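Local coordinates for CELL division control protein 6 (Pyrobaculum aerophilum, PDB 1FNN) that probably regulates the initiation of DNA replication as a Cdc6/Cdc18-family AAA+ ATPase that binds ADP and magnesium, at residues A[2-7]-A[208-213]; A[34-39]-A[72-77]; A[125-130]-A[158-163]; A[286-291]-A[382-387]; A[297-302]-A[375-380]. All blocks are in the same frame, centred on the assembly; numbering follows the deposited sequence.

Interaction 1. Residues A[2-7]-A[208-213]; sequences AIVVDD and AGLAEG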
# COMPACT_ATOMS: atom_id res chain seq x y z
N ALA A 2 9.12 -8.19 25.33
CA ALA A 2 9.00 -8.26 23.85
C ALA A 2 8.64 -6.90 23.24
O ALA A 2 7.85 -6.12 23.80
CB ALA A 2 7.97 -9.31 23.45
N ILE A 3 9.13 -6.67 22.02
CA ILE A 3 8.72 -5.47 21.30
C ILE A 3 7.32 -5.61 20.68
O ILE A 3 6.51 -4.69 20.73
CB ILE A 3 9.77 -5.25 20.16
CG1 ILE A 3 11.09 -4.87 20.84
CG2 ILE A 3 9.22 -4.16 19.22
CD1 ILE A 3 12.24 -4.57 19.90
N VAL A 4 7.16 -6.72 20.00
CA VAL A 4 5.89 -7.08 19.36
C VAL A 4 4.92 -7.63 20.44
O VAL A 4 5.24 -8.65 21.05
CB VAL A 4 6.13 -8.13 18.29
CG1 VAL A 4 4.83 -8.56 17.62
CG2 VAL A 4 7.03 -7.57 17.15
N VAL A 5 3.92 -6.85 20.80
CA VAL A 5 2.98 -7.32 21.83
C VAL A 5 1.72 -7.88 21.19
O VAL A 5 1.09 -8.75 21.80
CB VAL A 5 2.61 -6.17 22.78
CG1 VAL A 5 1.48 -6.60 23.70
CG2 VAL A 5 3.87 -5.80 23.58
N ASP A 6 1.28 -7.32 20.07
CA ASP A 6 0.15 -7.94 19.37
C ASP A 6 0.45 -8.08 17.90
O ASP A 6 0.10 -7.14 17.19
CB ASP A 6 -1.11 -7.11 19.64
CG ASP A 6 -2.39 -7.69 19.08
OD1 ASP A 6 -2.33 -8.78 18.48
OD2 ASP A 6 -3.45 -7.05 19.25
N ASP A 7 0.97 -9.20 17.40
CA ASP A 7 1.27 -9.39 16.01
C ASP A 7 0.07 -9.43 15.06
O ASP A 7 0.28 -9.14 13.87
CB ASP A 7 2.06 -10.67 15.76
CG ASP A 7 1.31 -11.98 15.92
OD1 ASP A 7 0.61 -12.51 15.06
OD2 ASP A 7 1.38 -12.59 16.98
N ALA A 208 -0.93 0.17 18.73
CA ALA A 208 -1.76 -1.01 18.94
C ALA A 208 -0.98 -2.29 19.06
O ALA A 208 -1.44 -3.24 19.70
CB ALA A 208 -2.74 -1.15 17.77
N GLY A 209 0.18 -2.41 18.39
CA GLY A 209 0.83 -3.71 18.28
C GLY A 209 2.18 -3.86 18.95
O GLY A 209 2.68 -5.02 19.00
N LEU A 210 2.86 -2.78 19.27
CA LEU A 210 4.22 -2.88 19.80
C LEU A 210 4.30 -2.44 21.24
O LEU A 210 3.48 -1.61 21.63
CB LEU A 210 5.22 -1.96 19.00
CG LEU A 210 5.23 -2.30 17.50
CD1 LEU A 210 6.18 -1.37 16.71
CD2 LEU A 210 5.61 -3.75 17.29
N ALA A 211 5.38 -2.83 21.96
CA ALA A 211 5.42 -2.28 23.35
C ALA A 211 5.68 -0.79 23.41
O ALA A 211 6.44 -0.17 22.65
CB ALA A 211 6.45 -3.02 24.19
N GLU A 212 5.12 -0.16 24.45
CA GLU A 212 5.33 1.26 24.71
C GLU A 212 6.82 1.49 24.99
O GLU A 212 7.53 0.61 25.49
CB GLU A 212 4.48 1.71 25.89
CG GLU A 212 4.00 3.15 25.81
CD GLU A 212 2.75 3.43 26.61
OE1 GLU A 212 2.35 2.56 27.43
OE2 GLU A 212 2.14 4.51 26.44
N GLY A 213 7.37 2.49 24.29
CA GLY A 213 8.76 2.82 24.30
C GLY A 213 9.68 2.00 23.42
O GLY A 213 10.89 2.28 23.41
O HOH W 1 -4.04 -4.56 19.86

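Interaction 2. Residues A[34-39]-A[72-77]; sequences GNWLRN and TTARFV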
# COMPACT_ATOMS: atom_id res chain seq x y z
N GLY A 34 -25.16 3.61 1.60
CA GLY A 34 -25.85 3.62 2.87
C GLY A 34 -27.37 3.53 2.76
O GLY A 34 -27.96 2.82 3.59
N ASN A 35 -28.00 4.37 1.92
CA ASN A 35 -29.46 4.32 1.82
C ASN A 35 -29.92 2.94 1.38
O ASN A 35 -30.91 2.41 1.89
CB ASN A 35 -29.98 5.39 0.85
CG ASN A 35 -29.96 6.78 1.48
OD1 ASN A 35 -29.92 6.91 2.71
ND2 ASN A 35 -30.01 7.80 0.63
N TRP A 36 -29.28 2.40 0.35
CA TRP A 36 -29.63 1.06 -0.13
C TRP A 36 -29.39 -0.02 0.92
O TRP A 36 -30.29 -0.85 1.09
CB TRP A 36 -28.91 0.72 -1.40
CG TRP A 36 -29.24 -0.54 -2.15
CD1 TRP A 36 -30.10 -0.63 -3.19
CD2 TRP A 36 -28.73 -1.87 -1.95
NE1 TRP A 36 -30.17 -1.92 -3.64
CE2 TRP A 36 -29.34 -2.71 -2.91
CE3 TRP A 36 -27.82 -2.43 -1.04
CZ2 TRP A 36 -29.09 -4.07 -3.01
CZ3 TRP A 36 -27.57 -3.79 -1.14
CH2 TRP A 36 -28.18 -4.59 -2.09
N LEU A 37 -28.30 0.08 1.70
CA LEU A 37 -28.12 -0.93 2.76
C LEU A 37 -29.22 -0.86 3.82
O LEU A 37 -29.62 -1.89 4.43
CB LEU A 37 -26.72 -0.74 3.37
CG LEU A 37 -25.57 -1.17 2.41
CD1 LEU A 37 -24.22 -0.77 3.02
CD2 LEU A 37 -25.65 -2.68 2.18
N ARG A 38 -29.64 0.36 4.15
CA ARG A 38 -30.72 0.51 5.16
C ARG A 38 -32.06 0.01 4.60
O ARG A 38 -32.88 -0.51 5.36
CB ARG A 38 -30.82 1.95 5.64
CG ARG A 38 -29.73 2.39 6.62
CD ARG A 38 -29.97 3.83 7.11
NE ARG A 38 -29.61 4.75 6.01
CZ ARG A 38 -28.35 5.19 5.85
NH1 ARG A 38 -27.38 4.81 6.67
NH2 ARG A 38 -28.03 6.01 4.86
N ASN A 39 -32.38 0.23 3.34
CA ASN A 39 -33.60 -0.14 2.67
C ASN A 39 -33.35 -0.51 1.22
O ASN A 39 -33.66 0.19 0.24
CB ASN A 39 -34.66 0.98 2.64
CG ASN A 39 -35.15 1.43 4.00
OD1 ASN A 39 -35.67 0.63 4.79
ND2 ASN A 39 -34.99 2.71 4.28
N THR A 72 -28.29 -4.05 8.32
CA THR A 72 -28.78 -4.31 6.98
C THR A 72 -29.22 -5.77 6.83
O THR A 72 -28.64 -6.66 7.43
CB THR A 72 -27.70 -3.97 5.92
OG1 THR A 72 -28.25 -4.09 4.61
CG2 THR A 72 -26.46 -4.88 5.97
N THR A 73 -30.09 -6.01 5.85
CA THR A 73 -30.47 -7.38 5.53
C THR A 73 -29.61 -7.86 4.39
O THR A 73 -29.77 -8.99 3.94
CB THR A 73 -31.96 -7.43 5.09
OG1 THR A 73 -32.12 -6.50 4.01
CG2 THR A 73 -32.83 -6.99 6.26
N ALA A 74 -28.81 -6.96 3.76
CA ALA A 74 -28.07 -7.38 2.60
C ALA A 74 -27.00 -8.39 2.97
O ALA A 74 -26.45 -8.24 4.08
CB ALA A 74 -27.37 -6.16 1.94
N ARG A 75 -26.61 -9.21 2.02
CA ARG A 75 -25.52 -10.17 2.27
C ARG A 75 -24.22 -9.68 1.61
O ARG A 75 -24.28 -9.33 0.42
CB ARG A 75 -25.85 -11.51 1.58
CG ARG A 75 -27.29 -11.95 1.92
CD ARG A 75 -27.35 -12.60 3.28
NE ARG A 75 -28.58 -13.40 3.34
CZ ARG A 75 -28.72 -14.73 3.28
NH1 ARG A 75 -27.69 -15.54 3.15
NH2 ARG A 75 -29.96 -15.19 3.36
N PHE A 76 -23.12 -9.62 2.33
CA PHE A 76 -21.86 -9.14 1.76
C PHE A 76 -21.12 -10.30 1.11
O PHE A 76 -20.87 -11.28 1.81
CB PHE A 76 -21.00 -8.65 2.93
CG PHE A 76 -19.64 -8.10 2.59
CD1 PHE A 76 -19.46 -7.17 1.59
CD2 PHE A 76 -18.54 -8.54 3.29
CE1 PHE A 76 -18.19 -6.67 1.31
CE2 PHE A 76 -17.27 -8.05 3.01
CZ PHE A 76 -17.09 -7.11 2.02
N VAL A 77 -21.01 -10.30 -0.20
CA VAL A 77 -20.43 -11.38 -0.97
C VAL A 77 -19.10 -10.89 -1.58
O VAL A 77 -19.06 -10.10 -2.53
CB VAL A 77 -21.42 -11.87 -2.04
CG1 VAL A 77 -20.72 -12.96 -2.87
CG2 VAL A 77 -22.68 -12.50 -1.39
O HOH W 2 -31.76 -3.59 5.38

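Interaction 3. Residues A[125-130]-A[158-163]; sequences LYMFLV and FRIALV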
# COMPACT_ATOMS: atom_id res chain seq x y z
N LEU A 125 -33.55 -12.00 -1.42
CA LEU A 125 -32.24 -11.71 -0.87
C LEU A 125 -31.73 -10.42 -1.53
O LEU A 125 -32.25 -10.01 -2.56
CB LEU A 125 -31.20 -12.78 -1.22
CG LEU A 125 -31.50 -14.22 -0.78
CD1 LEU A 125 -30.53 -15.17 -1.47
CD2 LEU A 125 -31.48 -14.34 0.73
N TYR A 126 -30.79 -9.79 -0.86
CA TYR A 126 -30.15 -8.56 -1.36
C TYR A 126 -28.65 -8.79 -1.13
O TYR A 126 -28.24 -9.18 -0.03
CB TYR A 126 -30.67 -7.34 -0.60
CG TYR A 126 -32.15 -7.06 -0.84
CD1 TYR A 126 -33.11 -7.52 0.06
CD2 TYR A 126 -32.58 -6.33 -1.95
CE1 TYR A 126 -34.46 -7.29 -0.13
CE2 TYR A 126 -33.92 -6.08 -2.17
CZ TYR A 126 -34.85 -6.56 -1.25
OH TYR A 126 -36.18 -6.31 -1.47
N MET A 127 -27.90 -8.72 -2.22
CA MET A 127 -26.49 -8.99 -2.27
C MET A 127 -25.67 -7.70 -2.50
O MET A 127 -25.90 -6.99 -3.48
CB MET A 127 -26.24 -9.97 -3.44
CG MET A 127 -24.78 -10.28 -3.64
SD MET A 127 -24.34 -11.61 -4.71
CE MET A 127 -25.10 -11.17 -6.28
N PHE A 128 -24.75 -7.43 -1.60
CA PHE A 128 -23.71 -6.41 -1.83
C PHE A 128 -22.49 -7.20 -2.35
O PHE A 128 -21.78 -7.84 -1.57
CB PHE A 128 -23.41 -5.68 -0.54
CG PHE A 128 -22.23 -4.78 -0.44
CD1 PHE A 128 -21.67 -4.54 0.80
CD2 PHE A 128 -21.66 -4.16 -1.54
CE1 PHE A 128 -20.57 -3.70 0.95
CE2 PHE A 128 -20.57 -3.32 -1.41
CZ PHE A 128 -20.01 -3.10 -0.16
N LEU A 129 -22.29 -7.15 -3.65
CA LEU A 129 -21.26 -7.92 -4.32
C LEU A 129 -20.02 -7.08 -4.60
O LEU A 129 -20.08 -5.94 -5.08
CB LEU A 129 -21.86 -8.49 -5.60
CG LEU A 129 -20.93 -9.30 -6.52
CD1 LEU A 129 -20.43 -10.58 -5.84
CD2 LEU A 129 -21.65 -9.62 -7.84
N VAL A 130 -18.89 -7.54 -4.06
CA VAL A 130 -17.64 -6.82 -4.29
C VAL A 130 -16.79 -7.70 -5.22
O VAL A 130 -16.48 -8.84 -4.87
CB VAL A 130 -16.88 -6.57 -2.96
CG1 VAL A 130 -15.53 -5.94 -3.28
CG2 VAL A 130 -17.70 -5.67 -2.02
N PHE A 158 -34.18 -4.08 -7.12
CA PHE A 158 -32.74 -3.89 -7.50
C PHE A 158 -32.01 -4.65 -6.39
O PHE A 158 -31.71 -4.07 -5.34
CB PHE A 158 -32.47 -2.40 -7.55
CG PHE A 158 -32.96 -1.78 -8.83
CD1 PHE A 158 -34.07 -0.97 -8.83
CD2 PHE A 158 -32.29 -2.02 -10.02
CE1 PHE A 158 -34.53 -0.38 -10.00
CE2 PHE A 158 -32.75 -1.44 -11.18
CZ PHE A 158 -33.87 -0.63 -11.18
N ARG A 159 -31.80 -5.96 -6.62
CA ARG A 159 -31.29 -6.78 -5.53
C ARG A 159 -29.79 -6.78 -5.36
O ARG A 159 -29.30 -7.55 -4.54
CB ARG A 159 -31.86 -8.22 -5.68
CG ARG A 159 -33.35 -8.30 -5.32
CD ARG A 159 -33.88 -9.77 -5.45
NE ARG A 159 -35.32 -9.80 -5.15
CZ ARG A 159 -35.84 -9.69 -3.94
NH1 ARG A 159 -35.08 -9.52 -2.87
NH2 ARG A 159 -37.15 -9.72 -3.68
N ILE A 160 -29.04 -6.09 -6.22
CA ILE A 160 -27.60 -6.15 -6.19
C ILE A 160 -26.98 -4.76 -6.11
O ILE A 160 -27.41 -3.87 -6.86
CB ILE A 160 -27.04 -6.83 -7.45
CG1 ILE A 160 -27.49 -8.30 -7.57
CG2 ILE A 160 -25.51 -6.83 -7.48
CD1 ILE A 160 -27.08 -8.93 -8.90
N ALA A 161 -26.06 -4.58 -5.18
CA ALA A 161 -25.22 -3.37 -5.12
C ALA A 161 -23.81 -3.87 -5.45
O ALA A 161 -23.39 -4.91 -4.93
CB ALA A 161 -25.26 -2.73 -3.77
N LEU A 162 -23.15 -3.23 -6.41
CA LEU A 162 -21.92 -3.80 -6.94
C LEU A 162 -20.74 -2.84 -6.82
O LEU A 162 -20.82 -1.66 -7.26
CB LEU A 162 -22.13 -4.14 -8.43
CG LEU A 162 -20.84 -4.58 -9.13
CD1 LEU A 162 -20.34 -5.93 -8.60
CD2 LEU A 162 -21.07 -4.63 -10.64
N VAL A 163 -19.69 -3.27 -6.14
CA VAL A 163 -18.45 -2.49 -6.12
C VAL A 163 -17.38 -3.30 -6.87
O VAL A 163 -17.19 -4.50 -6.56
CB VAL A 163 -17.96 -2.19 -4.70
CG1 VAL A 163 -16.58 -1.50 -4.71
CG2 VAL A 163 -18.93 -1.23 -4.01

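Interaction 4. Residues A[286-291]-A[382-387]; sequences LPLHEK and KLIKEE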
# COMPACT_ATOMS: atom_id res chain seq x y z
N LEU A 286 28.21 8.26 -9.90
CA LEU A 286 28.31 9.51 -9.15
C LEU A 286 29.72 10.08 -9.40
O LEU A 286 30.72 9.34 -9.30
CB LEU A 286 28.10 9.27 -7.65
CG LEU A 286 26.77 8.52 -7.34
CD1 LEU A 286 26.60 8.29 -5.85
CD2 LEU A 286 25.56 9.20 -7.94
N PRO A 287 29.81 11.39 -9.36
CA PRO A 287 31.09 12.08 -9.35
C PRO A 287 31.85 11.68 -8.11
O PRO A 287 31.19 11.45 -7.05
CB PRO A 287 30.72 13.56 -9.18
CG PRO A 287 29.38 13.66 -9.83
CD PRO A 287 28.67 12.34 -9.55
N LEU A 288 33.18 11.79 -8.16
CA LEU A 288 34.01 11.50 -7.02
C LEU A 288 33.55 12.11 -5.70
O LEU A 288 33.50 11.45 -4.66
CB LEU A 288 35.48 11.97 -7.22
CG LEU A 288 36.46 11.77 -6.09
CD1 LEU A 288 36.60 10.30 -5.69
CD2 LEU A 288 37.87 12.30 -6.43
N HIS A 289 33.41 13.42 -5.59
CA HIS A 289 33.07 14.09 -4.36
C HIS A 289 31.64 13.73 -3.86
O HIS A 289 31.42 13.92 -2.69
CB HIS A 289 33.27 15.61 -4.50
CG HIS A 289 34.75 15.81 -4.22
ND1 HIS A 289 35.23 16.05 -2.95
CD2 HIS A 289 35.82 15.79 -5.06
CE1 HIS A 289 36.54 16.18 -3.02
NE2 HIS A 289 36.92 16.02 -4.28
N GLU A 290 30.72 13.40 -4.72
CA GLU A 290 29.40 12.91 -4.32
C GLU A 290 29.52 11.53 -3.69
O GLU A 290 28.81 11.22 -2.73
CB GLU A 290 28.45 12.88 -5.52
CG GLU A 290 27.00 12.45 -5.16
CD GLU A 290 26.02 12.75 -6.27
OE1 GLU A 290 24.88 12.25 -6.23
OE2 GLU A 290 26.34 13.51 -7.22
N LYS A 291 30.40 10.65 -4.20
CA LYS A 291 30.77 9.41 -3.56
C LYS A 291 31.37 9.64 -2.18
O LYS A 291 31.00 9.00 -1.19
CB LYS A 291 31.81 8.54 -4.31
CG LYS A 291 31.25 7.98 -5.64
CD LYS A 291 32.27 6.97 -6.15
CE LYS A 291 31.85 6.12 -7.30
NZ LYS A 291 31.85 6.85 -8.60
N LYS A 382 35.08 0.67 -2.07
CA LYS A 382 35.70 0.00 -3.21
C LYS A 382 35.77 0.98 -4.40
O LYS A 382 36.74 0.93 -5.18
CB LYS A 382 34.94 -1.23 -3.63
CG LYS A 382 35.59 -2.21 -4.56
CD LYS A 382 34.72 -2.70 -5.70
CE LYS A 382 33.27 -2.98 -5.38
NZ LYS A 382 32.47 -3.41 -6.56
N LEU A 383 34.62 1.55 -4.79
CA LEU A 383 34.55 2.44 -5.93
C LEU A 383 35.44 3.67 -5.79
O LEU A 383 36.03 4.07 -6.78
CB LEU A 383 33.11 2.87 -6.24
CG LEU A 383 32.15 1.68 -6.49
CD1 LEU A 383 30.70 2.20 -6.54
CD2 LEU A 383 32.47 0.95 -7.78
N ILE A 384 35.49 4.28 -4.63
CA ILE A 384 36.36 5.43 -4.41
C ILE A 384 37.84 5.05 -4.59
O ILE A 384 38.64 5.72 -5.27
CB ILE A 384 36.13 6.00 -3.03
CG1 ILE A 384 34.67 6.58 -2.98
CG2 ILE A 384 37.19 7.06 -2.70
CD1 ILE A 384 34.34 7.01 -1.58
N LYS A 385 38.21 3.92 -4.00
CA LYS A 385 39.56 3.39 -4.06
C LYS A 385 39.95 3.14 -5.50
O LYS A 385 41.12 3.46 -5.81
CB LYS A 385 39.79 2.13 -3.21
CG LYS A 385 39.81 2.60 -1.74
CD LYS A 385 40.08 1.43 -0.79
CE LYS A 385 40.12 1.99 0.64
NZ LYS A 385 39.97 0.90 1.65
N GLU A 386 39.04 2.55 -6.29
CA GLU A 386 39.39 2.32 -7.68
C GLU A 386 39.60 3.64 -8.42
O GLU A 386 40.40 3.72 -9.37
CB GLU A 386 38.44 1.37 -8.37
CG GLU A 386 37.22 1.77 -9.11
CD GLU A 386 36.32 0.63 -9.57
OE1 GLU A 386 36.09 -0.34 -8.82
OE2 GLU A 386 35.82 0.71 -10.71
N GLU A 387 38.71 4.62 -8.23
CA GLU A 387 38.85 5.90 -8.97
C GLU A 387 40.14 6.57 -8.53
O GLU A 387 40.81 7.25 -9.34
CB GLU A 387 37.60 6.73 -8.75
CG GLU A 387 37.49 8.20 -9.02
CD GLU A 387 36.02 8.61 -9.22
OE1 GLU A 387 35.14 8.03 -8.54
OE2 GLU A 387 35.74 9.48 -10.06

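Interaction 5. Residues A[297-302]-A[375-380]; sequences IVRSLK and TLEAVI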
# COMPACT_ATOMS: atom_id res chain seq x y z
N ILE A 297 28.14 10.55 4.85
CA ILE A 297 26.78 10.38 5.43
C ILE A 297 26.73 8.99 6.04
O ILE A 297 26.31 8.78 7.17
CB ILE A 297 25.74 10.55 4.32
CG1 ILE A 297 25.67 12.02 3.84
CG2 ILE A 297 24.35 10.11 4.81
CD1 ILE A 297 24.86 12.15 2.56
N VAL A 298 27.15 7.95 5.34
CA VAL A 298 27.29 6.62 5.84
C VAL A 298 28.09 6.56 7.13
O VAL A 298 27.66 5.89 8.11
CB VAL A 298 27.90 5.65 4.82
CG1 VAL A 298 28.24 4.31 5.51
CG2 VAL A 298 26.99 5.40 3.62
N ARG A 299 29.25 7.22 7.22
CA ARG A 299 30.04 7.24 8.45
C ARG A 299 29.41 7.96 9.62
O ARG A 299 29.43 7.46 10.79
CB ARG A 299 31.48 7.83 8.23
CG ARG A 299 32.29 6.85 7.39
CD ARG A 299 33.79 7.03 7.50
NE ARG A 299 34.46 6.12 6.54
CZ ARG A 299 35.73 6.25 6.20
NH1 ARG A 299 36.46 7.23 6.72
NH2 ARG A 299 36.25 5.39 5.33
N SER A 300 28.73 9.07 9.42
CA SER A 300 28.07 9.76 10.50
C SER A 300 26.89 8.87 11.04
O SER A 300 26.61 9.01 12.22
CB SER A 300 27.43 11.08 10.11
OG SER A 300 28.36 11.90 9.41
N LEU A 301 26.18 8.22 10.15
CA LEU A 301 25.00 7.43 10.55
C LEU A 301 25.41 6.19 11.30
O LEU A 301 24.80 5.82 12.31
CB LEU A 301 24.19 7.05 9.30
CG LEU A 301 23.27 8.09 8.70
CD1 LEU A 301 22.77 7.62 7.34
CD2 LEU A 301 22.08 8.42 9.64
N LYS A 302 26.55 5.56 10.94
CA LYS A 302 27.16 4.50 11.72
C LYS A 302 27.51 4.93 13.13
O LYS A 302 27.35 4.13 14.06
CB LYS A 302 28.41 3.95 11.03
CG LYS A 302 28.08 2.96 9.94
CD LYS A 302 29.19 2.82 8.93
CE LYS A 302 29.50 1.36 8.63
NZ LYS A 302 30.47 0.85 9.65
N THR A 375 27.42 -2.91 4.20
CA THR A 375 27.58 -3.32 2.82
C THR A 375 27.62 -2.11 1.87
O THR A 375 28.42 -2.12 0.92
CB THR A 375 26.46 -4.32 2.46
OG1 THR A 375 26.86 -5.60 3.02
CG2 THR A 375 26.26 -4.50 0.98
N LEU A 376 26.90 -1.05 2.20
CA LEU A 376 26.93 0.15 1.36
C LEU A 376 28.34 0.76 1.44
O LEU A 376 28.88 1.27 0.48
CB LEU A 376 25.88 1.14 1.88
CG LEU A 376 25.83 2.48 1.14
CD1 LEU A 376 25.79 2.22 -0.37
CD2 LEU A 376 24.66 3.34 1.55
N GLU A 377 28.78 0.94 2.66
CA GLU A 377 30.09 1.39 3.03
C GLU A 377 31.21 0.63 2.33
O GLU A 377 32.07 1.31 1.71
CB GLU A 377 30.37 1.35 4.55
CG GLU A 377 31.73 2.04 4.80
CD GLU A 377 32.13 2.05 6.25
OE1 GLU A 377 32.82 2.98 6.71
OE2 GLU A 377 31.78 1.12 6.99
N ALA A 378 31.14 -0.68 2.22
CA ALA A 378 32.11 -1.47 1.48
C ALA A 378 32.06 -1.20 -0.02
O ALA A 378 33.12 -1.24 -0.68
CB ALA A 378 31.92 -2.98 1.75
N VAL A 379 30.88 -1.12 -0.62
CA VAL A 379 30.79 -0.92 -2.06
C VAL A 379 31.26 0.49 -2.46
O VAL A 379 32.02 0.60 -3.44
CB VAL A 379 29.38 -1.12 -2.62
CG1 VAL A 379 29.34 -0.80 -4.10
CG2 VAL A 379 28.90 -2.56 -2.39
N ILE A 380 30.92 1.47 -1.65
CA ILE A 380 31.29 2.85 -1.99
C ILE A 380 32.80 3.02 -1.82
O ILE A 380 33.47 3.60 -2.69
CB ILE A 380 30.58 3.91 -1.14
CG1 ILE A 380 29.07 3.64 -1.08
CG2 ILE A 380 30.76 5.29 -1.83
CD1 ILE A 380 28.36 4.60 -0.13

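Interaction 1. Residues A[2-7]-A[208-213]
CD2 of Leu210 meets CG2 of Ile3 and CG2 of Val4, each 4.1 Å away. Both pairs of side chains approach aslant. The bond from CA to CB of Leu210 points away from residues 2-7, but with CG beside the backbone N (chi1 -58°) CD2 still reaches Ile3 and Val4. Val5 comes from the other side of the backbone: its CG2, anti to the carbonyl carbon, rests 3.8 Å from Ala211 CB. The two segments are joined through their backbones, Val4 and Leu210 forming a single beta bridge. Gly209 O accepts twice, from Val5 N at 2.9 Å and from Asp6 N at 2.9 Å, both arriving on the same face of its carbonyl plane; the second bond is nearly straight (174° at the hydrogen). Ala211 N donates to Ile3 O at 2.5 Å, a length so short that it is doubtful. Asp6 OD1 bonds Ser8 OG, and a water 2.6 Å from Asp6 OD2 also donates to Ala208 O. Helix 240-256 of the lid lies against Ile3 and Val4, and its Gln255 accepts from Val4 N. The contact thus ties the N-terminal segment to the end of helix 195-209 in the lid, where the carbonyls of Ala208 and Gly209 find donors in a water and in the amides of Val5 and Asp6.

Interaction 2. Residues A[34-39]-A[72-77]
The hydroxyl of Thr72 works in two directions at once: OG1 donates to Leu37 O at 2.6 Å, near the end of helix 23-38, and accepts from Ala74 N at 3.0 Å, closing an ST turn. OG1 is placed there by chi1 of -174°, which sets it opposite the backbone N, and it meets the carbonyl at a C=O...O angle of 124°, tilted 17° from the carbonyl plane. Leu37 O takes a second bond, from a water 2.9 Å away that in turn accepts from Thr73 N. Next to this polar link is a small apolar patch, where Ala74 CB sits 3.9 Å from Leu37 CD2 and 3.9 Å from Trp36 CZ3. The indole itself is held by NE1 donating to Phe158 O. Helix 57-68 packs on Leu37 through Leu64 and Tyr68. In this part of the AAA+ domain, then, a late helical carbonyl is satisfied by a side chain and a water, and the same hydroxyl fixes the turn leading into strand 75-80.

Interaction 3. Residues A[125-130]-A[158-163]
Tyr126 and Arg159 meet just before two neighbouring strands of the parallel sheet at the core of the P-loop AAA+ fold. Strands 127-130 and 160-163 run 4.7 Å apart at their axes, 18° from parallel. Their backbone bonds alternate: Met127 N and Leu129 N donate to Arg159 O and Ala161 O, and Ala161 N and Val163 N return bonds to Met127 O and Leu129 O, all between 2.8 and 3.0 Å.

Apolar contacts divide between the two faces of the sheet. On one, Met127 and Ile160 lie side by side, CE to CG1 4.0 Å, as do Leu129 and Leu162, CD2 to CD1 4.0 Å. On the other, Phe128 presents its ring edge to Val163 CG2, with CE2 3.7 Å away; Leu61 of helix 57-68 touches Phe128, Val130 and Val163 on this face, and the strand carrying Val130 leads on to Asp132, a magnesium-binding residue of this protein.

Charge is dealt with at the start of the strands. Arg159, its chain extended from CG to NE, forms a salt bridge from NH2 to Asp124 and a hydrogen bond from NE to Leu155 O. Its guanidinium makes an off-centre cation-pi contact, CZ lying 4.7 Å from the Tyr126 ring centroid, 28° off the normal, with the two planes 39° apart. NH1 lies over one ring face and donates to Leu125 O at 2.9 Å, standing above that carbonyl's plane.

Interaction 4. Residues A[286-291]-A[382-387]
Lys291 reaches across to Glu387, but the bond is weak: NZ to OE1 measures 3.5 Å, a long salt bridge. The ammonium group is held more firmly on its own side. NZ donates to Leu286 O at 2.8 Å, lying in that carbonyl's plane with a C=O...N angle of 150°, and it also bonds Ile284 O in the last turn of helix 280-285, so two carbonyls and, weakly, one carboxylate surround it. A bend at chi4 (75°) turns NZ back toward those carbonyls. The nearby carboxylate probably favours the charged form of this buried lysine.

The aliphatic part of Lys291 does the packing. Its side chain crosses that of Leu383 at about a right angle, CE 3.6 Å from CB; it and Ile384 run past each other in opposite directions, Lys291 CB 3.7 Å from Ile384 CG1. Glu387, extended beyond CG, crosses Leu288 at a slant, OE2 3.8 Å from Leu288 CB; Leu288 CD1 also stands 4.4 Å from Ile384 CG2. Within this winged-helix region the contact joins the start of helix 288-304 to the last turns of helix 373-387. Helix 280-285 lies against Leu383, Leu292 and Leu295 of helix 288-304 also touch Ile384, and helix 332-344 packs on Leu286.

Interaction 5. Residues A[297-302]-A[375-380]
Glu377 extends from its helix toward two basic side chains: CG is anti to the backbone N (chi1 -172°) and the chain stays straight beyond it, carrying the carboxylate between Arg299 and Lys302. Arg299, also extended from CG to NE, crosses Glu377 at about a right angle; its NE stands 3.5 Å from OE1, with guanidinium and carboxylate planes 70° apart, and its NH1 pairs with Glu324 of helix 311-324. Lys302 instead bends at chi3 and chi4 to bring NZ to OE2, though the place of that oxygen is doubtful. These three make a salt-bridge network on helices 288-304 and 373-387 of the winged-helix domain, whose short segments run antiparallel at 151° with axes 10.4 Å apart. Next to the charged groups, Val298 CG1, anti to the backbone N, meets Glu377 CB at 3.8 Å, while CG2 meets Leu376 CD2 at 3.7 Å and Ile380 CD1 at 4.1 Å. Ile368 and Leu283 touch Leu376 from outside the two segments.

Overall arrangement
The five contacts fall into three places along an elongated chain. Interactions 2 and 3 share the parallel sheet of the AAA+ domain, centres 8 Å apart, and join directly where Arg75 N lies 2.6 Å from Tyr126 O. Interactions 4 and 5 both pair helix 288-304 with helix 373-387, centres 13 Å apart, at the opposite end of the molecule; interactions 2 and 4 are separated by 64 Å between centres. Along the chain, interaction 1 closes a loop that includes interactions 2 and 3. The nucleotide lies near both interactions 1 and 3: ADP is about 10 Å from the side chains of Ala208 and Val130, and the magnesium ion about 9 Å from that of Val130.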